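PDB 2GLF: probable M18 family aminopeptidase 1 from Thermotoga maritima, which probably acts as a zinc-dependent metalloaminopeptidase, removing residues from the N-terminal ends of peptides, and is seen here with bound manganese ions. Local coordinates for residues 125-137 with 148-162. Residues are numbered along the deposited sequence; the frame is centred on the assembly and turned at random.
Sequences YHWLSIPLEIHGV and IHIGDKPEDPVFTIP
I134 pairs with I150 in an antiparallel beta hairpin, built from strands 132-139 and 145-150, at one border, within this chain, of an antiparallel sheet of six strands. Both backbone bonds of the pair form, with I134 N 2.8 Å from I150 O. G136 and I148 make the next hydrogen-bonded pair. The chain then loops back, and F159 bridges to L132.

The tight part is the apolar face. I134 has CG1 anti to its carbonyl carbon (chi1 -78°), which sends CD1 over one face of the F159 ring. CD1 lies 3.7 Å from the ring centroid, a CH-pi contact. The other branch, CG2, packs alongside I148 CG2. F100 and I225 of neighbouring strands also touch I134.

The opposite face is polar. Helix 33-45 covers part of it through M35, which touches H135 and H149, and its more open side lies at H149 and D152, both partly exposed. H135 ND1 and H149 ND1 share a hydrogen bond of 2.7 Å. The two rings meet rim to rim, with their planes at 55°. H135 NE2 donates to E133 OE1 at 3.1 Å, from above the carboxylate plane. K31 makes a salt bridge to the same oxygen. Replacing E133 by an alanine would probably leave K31 without this mate and the H135 ring freer to turn.

Beyond the hairpin, one water joins the two loops: it accepts from I161 N at 2.7 Å and from I130 N at 3.2 Å.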
loop_
_atom_site.group_PDB
_atom_site.type_symbol
_atom_site.label_atom_id
_atom_site.label_comp_id
_atom_site.label_asym_id
_atom_site.label_seq_id
_atom_site.Cartn_x
_atom_site.Cartn_y
_atom_site.Cartn_z
ATOM N N TYR A 125 25.125 5.648 -12.825
ATOM C CA TYR A 125 24.646 5.200 -14.120
ATOM C C TYR A 125 25.421 5.927 -15.217
ATOM O O TYR A 125 25.372 5.537 -16.382
ATOM C CB TYR A 125 23.134 5.420 -14.277
ATOM C CG TYR A 125 22.645 6.829 -14.061
ATOM C CD1 TYR A 125 22.085 7.210 -12.847
ATOM C CD2 TYR A 125 22.717 7.778 -15.082
ATOM C CE1 TYR A 125 21.601 8.504 -12.651
ATOM C CE2 TYR A 125 22.239 9.074 -14.897
ATOM C CZ TYR A 125 21.679 9.431 -13.682
ATOM O OH TYR A 125 21.176 10.698 -13.498
ATOM N N HIS A 126 26.145 6.978 -14.835
ATOM C CA HIS A 126 26.954 7.743 -15.783
ATOM C C HIS A 126 28.119 6.899 -16.300
ATOM O O HIS A 126 28.506 7.005 -17.464
ATOM C CB HIS A 126 27.580 8.979 -15.124
ATOM C CG HIS A 126 26.635 10.114 -14.892
ATOM N ND1 HIS A 126 25.699 10.512 -15.821
ATOM C CD2 HIS A 126 26.534 10.986 -13.860
ATOM C CE1 HIS A 126 25.062 11.580 -15.370
ATOM N NE2 HIS A 126 25.549 11.888 -14.182
ATOM N N TRP A 127 28.664 6.066 -15.416
ATOM C CA TRP A 127 29.833 5.246 -15.707
ATOM C C TRP A 127 29.636 3.943 -16.468
ATOM O O TRP A 127 30.575 3.158 -16.610
ATOM C CB TRP A 127 30.586 4.984 -14.395
ATOM C CG TRP A 127 30.943 6.266 -13.711
ATOM C CD1 TRP A 127 30.080 7.138 -13.088
ATOM C CD2 TRP A 127 32.222 6.910 -13.717
ATOM N NE1 TRP A 127 30.743 8.286 -12.725
ATOM C CE2 TRP A 127 32.060 8.171 -13.098
ATOM C CE3 TRP A 127 33.489 6.550 -14.192
ATOM C CZ2 TRP A 127 33.122 9.068 -12.944
ATOM C CZ3 TRP A 127 34.541 7.444 -14.037
ATOM C CH2 TRP A 127 34.350 8.686 -13.419
ATOM N N LEU A 128 28.432 3.709 -16.973
ATOM C CA LEU A 128 28.179 2.493 -17.735
ATOM C C LEU A 128 28.242 2.770 -19.241
ATOM O O LEU A 128 27.758 3.806 -19.714
ATOM C CB LEU A 128 26.821 1.914 -17.344
ATOM C CG LEU A 128 26.764 1.426 -15.891
ATOM C CD1 LEU A 128 25.330 1.197 -15.473
ATOM C CD2 LEU A 128 27.581 0.150 -15.746
ATOM N N SER A 129 28.853 1.842 -19.981
ATOM C CA SER A 129 29.020 1.944 -21.435
ATOM C C SER A 129 29.631 3.278 -21.856
ATOM O O SER A 129 29.067 4.024 -22.663
ATOM C CB SER A 129 27.681 1.727 -22.152
ATOM O OG SER A 129 27.236 0.385 -22.008
ATOM N N ILE A 130 30.805 3.552 -21.303
ATOM C CA ILE A 130 31.541 4.775 -21.572
ATOM C C ILE A 130 33.024 4.417 -21.534
ATOM O O ILE A 130 33.466 3.708 -20.632
ATOM C CB ILE A 130 31.161 5.842 -20.499
ATOM C CG1 ILE A 130 30.076 6.750 -21.074
ATOM C CG2 ILE A 130 32.367 6.629 -20.023
ATOM C CD1 ILE A 130 29.436 7.683 -20.052
ATOM N N PRO A 131 33.810 4.869 -22.531
ATOM C CA PRO A 131 35.244 4.550 -22.536
ATOM C C PRO A 131 35.967 5.108 -21.311
ATOM O O PRO A 131 35.779 6.269 -20.946
ATOM C CB PRO A 131 35.738 5.166 -23.852
ATOM C CG PRO A 131 34.809 6.306 -24.067
ATOM C CD PRO A 131 33.461 5.722 -23.682
ATOM N N LEU A 132 36.786 4.272 -20.676
ATOM C CA LEU A 132 37.528 4.680 -19.489
ATOM C C LEU A 132 39.037 4.587 -19.672
ATOM O O LEU A 132 39.527 3.857 -20.525
ATOM C CB LEU A 132 37.157 3.808 -18.274
ATOM C CG LEU A 132 35.778 3.709 -17.612
ATOM C CD1 LEU A 132 35.055 5.049 -17.649
ATOM C CD2 LEU A 132 34.985 2.643 -18.306
ATOM N N GLU A 133 39.757 5.330 -18.834
ATOM C CA GLU A 133 41.218 5.348 -18.809
ATOM C C GLU A 133 41.685 4.922 -17.413
ATOM O O GLU A 133 41.071 5.286 -16.409
ATOM C CB GLU A 133 41.749 6.756 -19.070
ATOM C CG GLU A 133 41.529 7.293 -20.459
ATOM C CD GLU A 133 42.105 8.690 -20.622
ATOM O OE1 GLU A 133 43.290 8.886 -20.281
ATOM O OE2 GLU A 133 41.378 9.591 -21.093
ATOM N N ILE A 134 42.761 4.149 -17.346
ATOM C CA ILE A 134 43.312 3.732 -16.055
ATOM C C ILE A 134 44.481 4.665 -15.734
ATOM O O ILE A 134 45.271 4.988 -16.610
ATOM C CB ILE A 134 43.840 2.287 -16.102
ATOM C CG1 ILE A 134 42.688 1.302 -16.009
ATOM C CG2 ILE A 134 44.786 2.038 -14.960
ATOM C CD1 ILE A 134 43.148 -0.137 -16.130
ATOM N N HIS A 135 44.587 5.098 -14.484
ATOM C CA HIS A 135 45.670 5.992 -14.071
ATOM C C HIS A 135 46.065 5.765 -12.618
ATOM O O HIS A 135 45.207 5.604 -11.752
ATOM C CB HIS A 135 45.250 7.452 -14.241
ATOM C CG HIS A 135 45.267 7.929 -15.658
ATOM N ND1 HIS A 135 46.423 8.001 -16.403
ATOM C CD2 HIS A 135 44.276 8.385 -16.459
ATOM C CE1 HIS A 135 46.146 8.480 -17.602
ATOM N NE2 HIS A 135 44.849 8.722 -17.662
ATOM N N GLY A 136 47.363 5.755 -12.341
ATOM C CA GLY A 136 47.782 5.554 -10.970
ATOM C C GLY A 136 49.223 5.128 -10.789
ATOM O O GLY A 136 50.097 5.495 -11.573
ATOM N N VAL A 137 49.464 4.344 -9.743
ATOM C CA VAL A 137 50.804 3.877 -9.437
ATOM C C VAL A 137 50.781 2.594 -8.592
ATOM O O VAL A 137 49.846 2.362 -7.828
ATOM C CB VAL A 137 51.589 4.987 -8.702
ATOM C CG1 VAL A 137 50.826 5.436 -7.471
ATOM C CG2 VAL A 137 52.963 4.482 -8.321
ATOM N N ILE A 148 51.277 4.058 -14.051
ATOM C CA ILE A 148 50.308 3.457 -14.956
ATOM C C ILE A 148 49.446 4.503 -15.659
ATOM O O ILE A 148 48.813 5.343 -15.014
ATOM C CB ILE A 148 49.379 2.472 -14.198
ATOM C CG1 ILE A 148 50.195 1.294 -13.667
ATOM C CG2 ILE A 148 48.289 1.943 -15.129
ATOM C CD1 ILE A 148 50.858 0.492 -14.752
ATOM N N HIS A 149 49.435 4.440 -16.989
ATOM C CA HIS A 149 48.645 5.346 -17.815
ATOM C C HIS A 149 48.183 4.609 -19.061
ATOM O O HIS A 149 48.844 4.637 -20.093
ATOM C CB HIS A 149 49.475 6.561 -18.206
ATOM C CG HIS A 149 49.971 7.343 -17.034
ATOM N ND1 HIS A 149 49.138 8.101 -16.239
ATOM C CD2 HIS A 149 51.208 7.459 -16.500
ATOM C CE1 HIS A 149 49.841 8.650 -15.266
ATOM N NE2 HIS A 149 51.100 8.277 -15.401
ATOM N N ILE A 150 47.045 3.936 -18.952
ATOM C CA ILE A 150 46.498 3.187 -20.069
ATOM C C ILE A 150 45.168 3.791 -20.489
ATOM O O ILE A 150 44.298 4.013 -19.654
ATOM C CB ILE A 150 46.284 1.731 -19.688
ATOM C CG1 ILE A 150 47.543 1.202 -18.993
ATOM C CG2 ILE A 150 45.979 0.916 -20.932
ATOM C CD1 ILE A 150 47.441 -0.229 -18.541
ATOM N N GLY A 151 45.021 4.051 -21.788
ATOM C CA GLY A 151 43.809 4.651 -22.324
ATOM C C GLY A 151 44.123 6.102 -22.620
ATOM O O GLY A 151 43.357 6.826 -23.264
ATOM N N ASP A 152 45.294 6.501 -22.131
ATOM C CA ASP A 152 45.838 7.847 -22.257
ATOM C C ASP A 152 46.038 8.280 -23.715
ATOM O O ASP A 152 45.440 9.250 -24.186
ATOM C CB ASP A 152 47.178 7.882 -21.527
ATOM C CG ASP A 152 47.434 9.191 -20.840
ATOM O OD1 ASP A 152 48.502 9.318 -20.205
ATOM O OD2 ASP A 152 46.570 10.087 -20.929
ATOM N N LYS A 153 46.891 7.539 -24.416
ATOM C CA LYS A 153 47.233 7.813 -25.803
ATOM C C LYS A 153 46.365 7.003 -26.751
ATOM O O LYS A 153 45.786 5.996 -26.366
ATOM C CB LYS A 153 48.705 7.478 -26.022
ATOM C CG LYS A 153 49.636 8.166 -25.033
ATOM C CD LYS A 153 50.813 7.279 -24.646
ATOM C CE LYS A 153 50.358 6.000 -23.927
ATOM N NZ LYS A 153 49.581 6.249 -22.669
ATOM N N PRO A 154 46.275 7.427 -28.016
ATOM C CA PRO A 154 45.460 6.715 -29.003
ATOM C C PRO A 154 45.944 5.317 -29.409
ATOM O O PRO A 154 45.162 4.520 -29.918
ATOM C CB PRO A 154 45.421 7.691 -30.173
ATOM C CG PRO A 154 46.737 8.377 -30.073
ATOM C CD PRO A 154 46.861 8.643 -28.599
ATOM N N GLU A 155 47.216 5.008 -29.191
ATOM C CA GLU A 155 47.719 3.685 -29.552
ATOM C C GLU A 155 47.223 2.616 -28.584
ATOM O O GLU A 155 46.837 1.525 -29.007
ATOM C CB GLU A 155 49.250 3.656 -29.575
ATOM C CG GLU A 155 49.905 3.976 -28.244
ATOM C CD GLU A 155 50.280 5.438 -28.119
ATOM O OE1 GLU A 155 49.487 6.304 -28.552
ATOM O OE2 GLU A 155 51.369 5.720 -27.580
ATOM N N ASP A 156 47.243 2.921 -27.289
ATOM C CA ASP A 156 46.787 1.959 -26.290
ATOM C C ASP A 156 45.261 1.888 -26.210
ATOM O O ASP A 156 44.565 2.773 -26.700
ATOM C CB ASP A 156 47.409 2.270 -24.915
ATOM C CG ASP A 156 47.306 3.730 -24.530
ATOM O OD1 ASP A 156 47.608 4.589 -25.377
ATOM O OD2 ASP A 156 46.946 4.020 -23.373
ATOM N N PRO A 157 44.723 0.818 -25.604
ATOM C CA PRO A 157 43.274 0.646 -25.480
ATOM C C PRO A 157 42.618 1.455 -24.368
ATOM O O PRO A 157 43.267 2.237 -23.679
ATOM C CB PRO A 157 43.142 -0.852 -25.233
ATOM C CG PRO A 157 44.313 -1.114 -24.342
ATOM C CD PRO A 157 45.429 -0.352 -25.044
ATOM N N VAL A 158 41.314 1.263 -24.218
ATOM C CA VAL A 158 40.553 1.920 -23.169
ATOM C C VAL A 158 39.781 0.806 -22.474
ATOM O O VAL A 158 39.880 -0.359 -22.865
ATOM C CB VAL A 158 39.551 2.956 -23.736
ATOM C CG1 VAL A 158 40.291 4.021 -24.520
ATOM C CG2 VAL A 158 38.512 2.264 -24.595
ATOM N N PHE A 159 39.018 1.144 -21.444
ATOM C CA PHE A 159 38.243 0.125 -20.755
ATOM C C PHE A 159 36.769 0.502 -20.699
ATOM O O PHE A 159 36.382 1.577 -21.152
ATOM C CB PHE A 159 38.806 -0.090 -19.355
ATOM C CG PHE A 159 40.261 -0.413 -19.356
ATOM C CD1 PHE A 159 41.207 0.596 -19.505
ATOM C CD2 PHE A 159 40.692 -1.734 -19.283
ATOM C CE1 PHE A 159 42.557 0.295 -19.584
ATOM C CE2 PHE A 159 42.049 -2.046 -19.364
ATOM C CZ PHE A 159 42.979 -1.031 -19.515
ATOM N N THR A 160 35.944 -0.391 -20.163
ATOM C CA THR A 160 34.519 -0.118 -20.066
ATOM C C THR A 160 33.839 -0.983 -19.034
ATOM O O THR A 160 34.373 -2.002 -18.587
ATOM C CB THR A 160 33.771 -0.409 -21.375
ATOM O OG1 THR A 160 34.657 -0.256 -22.484
ATOM C CG2 THR A 160 32.600 0.542 -21.534
ATOM N N ILE A 161 32.640 -0.545 -18.672
ATOM C CA ILE A 161 31.778 -1.261 -17.761
ATOM C C ILE A 161 30.525 -1.264 -18.623
ATOM O O ILE A 161 29.732 -0.330 -18.577
ATOM C CB ILE A 161 31.537 -0.477 -16.459
ATOM C CG1 ILE A 161 32.876 -0.138 -15.797
ATOM C CG2 ILE A 161 30.684 -1.303 -15.508
ATOM C CD1 ILE A 161 32.756 0.760 -14.584
ATOM N N PRO A 162 30.362 -2.300 -19.464
ATOM C CA PRO A 162 29.209 -2.444 -20.364
ATOM C C PRO A 162 27.873 -2.585 -19.641
ATOM O O PRO A 162 27.686 -3.508 -18.856
ATOM C CB PRO A 162 29.558 -3.691 -21.172
ATOM C CG PRO A 162 30.353 -4.513 -20.175
ATOM C CD PRO A 162 31.247 -3.478 -19.545
HETATM O O HOH W 1 32.053 2.047 -18.774
#